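Local coordinates for transcription antitermination protein NusB (Aquifex aeolicus, PDB 3R2C) that probably acts in transcription antitermination, being required for transcription of ribosomal RNA genes and binding specifically to the boxA antiterminator sequence of rrn operons, at residues D52-H57 / G88-I93. Numbering follows the deposited sequence. Where two conformers were deposited one is given.
Sequences DTAVRH and GVAELI
The methyl of Ala90 sits against the backbone of Ala54 and beside the side chain of Thr53; Ala90 is the one residue of segment 88-93 that touches segment 52-57, through its CB and its carbonyl O. Ala90 CB lies 4.0 Å from Ala54 CA and equally far from Ala54 CB, meeting both the backbone and the methyl. Thr53 adds its own methyl: CG2 comes within 4.0 Å of both CB and O of Ala90. A chi1 of -63° places Thr53 OG1 beside the backbone N and turns CG2 anti to it; OG1 hydrogen-bonds to Lys49 O one turn earlier, and the buried hydroxyl is thus satisfied within helix 41-56. With small residues on both sides the helices come close, Ala54 CA to Ala90 CA being 5.2 Å. The contact joins helix 41-56 to helix 79-94 inside the all-helical NusB fold, and Ile61 of helix 58-66 also packs on Ala90. Glu91 points away from this tight spot, its buried carboxylate held by a salt bridge to Arg8 and a hydrogen bond to Tyr46. Toward the end of helix 41-56 the packing opens: the His57 side chain approaches segment 88-93 no closer than 6.6 Å, from its CB to Ala90 CB, yet its ring stacks with Phe94, just beyond that segment. Farther out, exposed Arg56 lies over the His57 ring in one of its two conformers.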
ATOM      1  N   ASP A  52      13.483  -3.637   0.509  1.00 13.35           N
ATOM      2  CA  ASP A  52      14.206  -4.917   0.507  1.00 15.60           C
ATOM      3  C   ASP A  52      14.023  -5.660   1.833  1.00 18.83           C
ATOM      4  O   ASP A  52      13.911  -6.894   1.864  1.00 16.83           O
ATOM      5  CB  ASP A  52      15.702  -4.709   0.239  1.00 22.52           C
ATOM      6  CG  ASP A  52      15.987  -4.303  -1.201  1.00 37.90           C
ATOM      7  OD1 ASP A  52      15.075  -4.421  -2.054  1.00 44.88           O
ATOM      8  OD2 ASP A  52      17.130  -3.874  -1.481  1.00 37.28           O
ATOM      9  N   THR A  53      13.979  -4.900   2.918  1.00 15.75           N
ATOM     10  CA  THR A  53      13.883  -5.468   4.257  1.00 17.11           C
ATOM     11  C   THR A  53      12.505  -6.068   4.498  1.00 16.11           C
ATOM     12  O   THR A  53      12.393  -7.204   4.969  1.00 17.81           O
ATOM     13  CB  THR A  53      14.143  -4.401   5.348  1.00 20.49           C
ATOM     14  OG1 THR A  53      15.478  -3.909   5.230  1.00 17.22           O
ATOM     15  CG2 THR A  53      13.945  -4.981   6.740  1.00 18.79           C
ATOM     16  N   ALA A  54      11.463  -5.308   4.171  1.00 13.83           N
ATOM     17  CA  ALA A  54      10.086  -5.780   4.328  1.00 15.86           C
ATOM     18  C   ALA A  54       9.831  -7.019   3.478  1.00 16.45           C
ATOM     19  O   ALA A  54       9.176  -7.961   3.919  1.00 15.08           O
ATOM     20  CB  ALA A  54       9.083  -4.680   3.945  1.00 13.32           C
ATOM     21  N   VAL A  55      10.321  -7.007   2.243  1.00 15.44           N
ATOM     22  CA  VAL A  55      10.063  -8.124   1.334  1.00 14.58           C
ATOM     23  C   VAL A  55      10.773  -9.393   1.807  1.00 17.41           C
ATOM     24  O   VAL A  55      10.188 -10.483   1.862  1.00 17.21           O
ATOM     25  CB  VAL A  55      10.530  -7.800  -0.094  1.00 20.22           C
ATOM     26  CG1 VAL A  55      10.636  -9.097  -0.934  1.00 22.69           C
ATOM     27  CG2 VAL A  55       9.597  -6.792  -0.753  1.00 13.99           C
ATOM     28  N   ARG A  56      12.038  -9.252   2.170  0.52 13.37           N
ATOM     29  CA  ARG A  56      12.837 -10.397   2.589  0.52 19.15           C
ATOM     30  C   ARG A  56      12.376 -10.997   3.929  0.52 20.56           C
ATOM     31  O   ARG A  56      12.635 -12.168   4.211  0.52 17.80           O
ATOM     32  CB  ARG A  56      14.317 -10.006   2.654  0.52 26.06           C
ATOM     33  CG  ARG A  56      15.177 -10.953   3.490  0.52 35.10           C
ATOM     34  CD  ARG A  56      16.636 -10.511   3.531  0.52 41.60           C
ATOM     35  NE  ARG A  56      16.969  -9.875   4.802  0.52 47.45           N
ATOM     36  CZ  ARG A  56      17.259  -8.585   4.951  0.52 42.12           C
ATOM     37  NH1 ARG A  56      17.279  -7.768   3.903  0.52 37.37           N
ATOM     38  NH2 ARG A  56      17.541  -8.115   6.160  0.52 37.57           N
ATOM     39  N   HIS A  57      11.718 -10.198   4.763  1.00 15.34           N
ATOM     40  CA  HIS A  57      11.210 -10.692   6.041  1.00 11.92           C
ATOM     41  C   HIS A  57       9.679 -10.736   6.117  1.00 10.10           C
ATOM     42  O   HIS A  57       9.095 -10.789   7.200  1.00 14.14           O
ATOM     43  CB  HIS A  57      11.767  -9.813   7.154  1.00 17.37           C
ATOM     44  CG  HIS A  57      13.252  -9.896   7.273  1.00 23.10           C
ATOM     45  ND1 HIS A  57      13.897 -11.030   7.722  1.00 24.81           N
ATOM     46  CD2 HIS A  57      14.225  -8.997   6.995  1.00 30.07           C
ATOM     47  CE1 HIS A  57      15.201 -10.824   7.716  1.00 31.32           C
ATOM     48  NE2 HIS A  57      15.427  -9.596   7.284  1.00 32.32           N
ATOM     49  N   GLY A  88       6.273  -0.275   9.093  1.00 15.79           N
ATOM     50  CA  GLY A  88       6.621   0.125  10.451  1.00 12.54           C
ATOM     51  C   GLY A  88       7.411  -0.976  11.146  1.00 14.99           C
ATOM     52  O   GLY A  88       8.403  -0.723  11.816  1.00 14.09           O
ATOM     53  N   VAL A  89       6.988  -2.215  10.975  1.00 12.78           N
ATOM     54  CA  VAL A  89       7.677  -3.321  11.639  1.00 11.87           C
ATOM     55  C   VAL A  89       9.077  -3.511  11.051  1.00 14.18           C
ATOM     56  O   VAL A  89      10.035  -3.734  11.781  1.00 14.02           O
ATOM     57  CB  VAL A  89       6.868  -4.625  11.546  1.00 13.88           C
ATOM     58  CG1 VAL A  89       7.733  -5.843  11.972  1.00 16.12           C
ATOM     59  CG2 VAL A  89       5.616  -4.515  12.405  1.00 16.86           C
ATOM     60  N   ALA A  90       9.186  -3.434   9.727  1.00 13.71           N
ATOM     61  CA  ALA A  90      10.472  -3.582   9.061  1.00 14.75           C
ATOM     62  C   ALA A  90      11.475  -2.557   9.605  1.00 17.70           C
ATOM     63  O   ALA A  90      12.628  -2.897   9.879  1.00 17.75           O
ATOM     64  CB  ALA A  90      10.322  -3.429   7.547  1.00 13.72           C
ATOM     65  N   GLU A  91      11.053  -1.309   9.773  1.00 13.54           N
ATOM     66  CA  GLU A  91      12.005  -0.287  10.224  1.00 15.27           C
ATOM     67  C   GLU A  91      12.290  -0.354  11.724  1.00 16.14           C
ATOM     68  O   GLU A  91      13.443  -0.250  12.149  1.00 18.29           O
ATOM     69  CB  GLU A  91      11.543   1.136   9.871  1.00 14.52           C
ATOM     70  CG  GLU A  91      12.701   2.128  10.012  1.00 20.97           C
ATOM     71  CD  GLU A  91      12.431   3.466   9.362  1.00 24.97           C
ATOM     72  OE1 GLU A  91      11.283   3.701   8.928  1.00 20.73           O
ATOM     73  OE2 GLU A  91      13.377   4.284   9.288  1.00 22.96           O
ATOM     74  N   LEU A  92      11.248  -0.509  12.528  1.00 14.63           N
ATOM     75  CA  LEU A  92      11.410  -0.474  13.983  1.00 15.21           C
ATOM     76  C   LEU A  92      12.168  -1.697  14.473  1.00 21.20           C
ATOM     77  O   LEU A  92      12.979  -1.617  15.381  1.00 20.62           O
ATOM     78  CB  LEU A  92      10.043  -0.432  14.671  1.00 13.20           C
ATOM     79  CG  LEU A  92       9.334   0.919  14.549  1.00 14.17           C
ATOM     80  CD1 LEU A  92       7.902   0.802  15.078  1.00 12.87           C
ATOM     81  CD2 LEU A  92      10.111   2.024  15.279  1.00 14.88           C
ATOM     82  N   ILE A  93      11.903  -2.835  13.851  1.00 17.04           N
ATOM     83  CA  ILE A  93      12.405  -4.095  14.374  1.00 18.77           C
ATOM     84  C   ILE A  93      13.549  -4.634  13.553  1.00 20.69           C
ATOM     85  O   ILE A  93      14.616  -4.907  14.087  1.00 22.67           O
ATOM     86  CB  ILE A  93      11.293  -5.133  14.474  1.00 22.11           C
ATOM     87  CG1 ILE A  93      10.272  -4.662  15.513  1.00 23.48           C
ATOM     88  CG2 ILE A  93      11.868  -6.506  14.846  1.00 24.80           C
ATOM     89  CD1 ILE A  93       9.330  -5.732  15.987  1.00 28.14           C
TER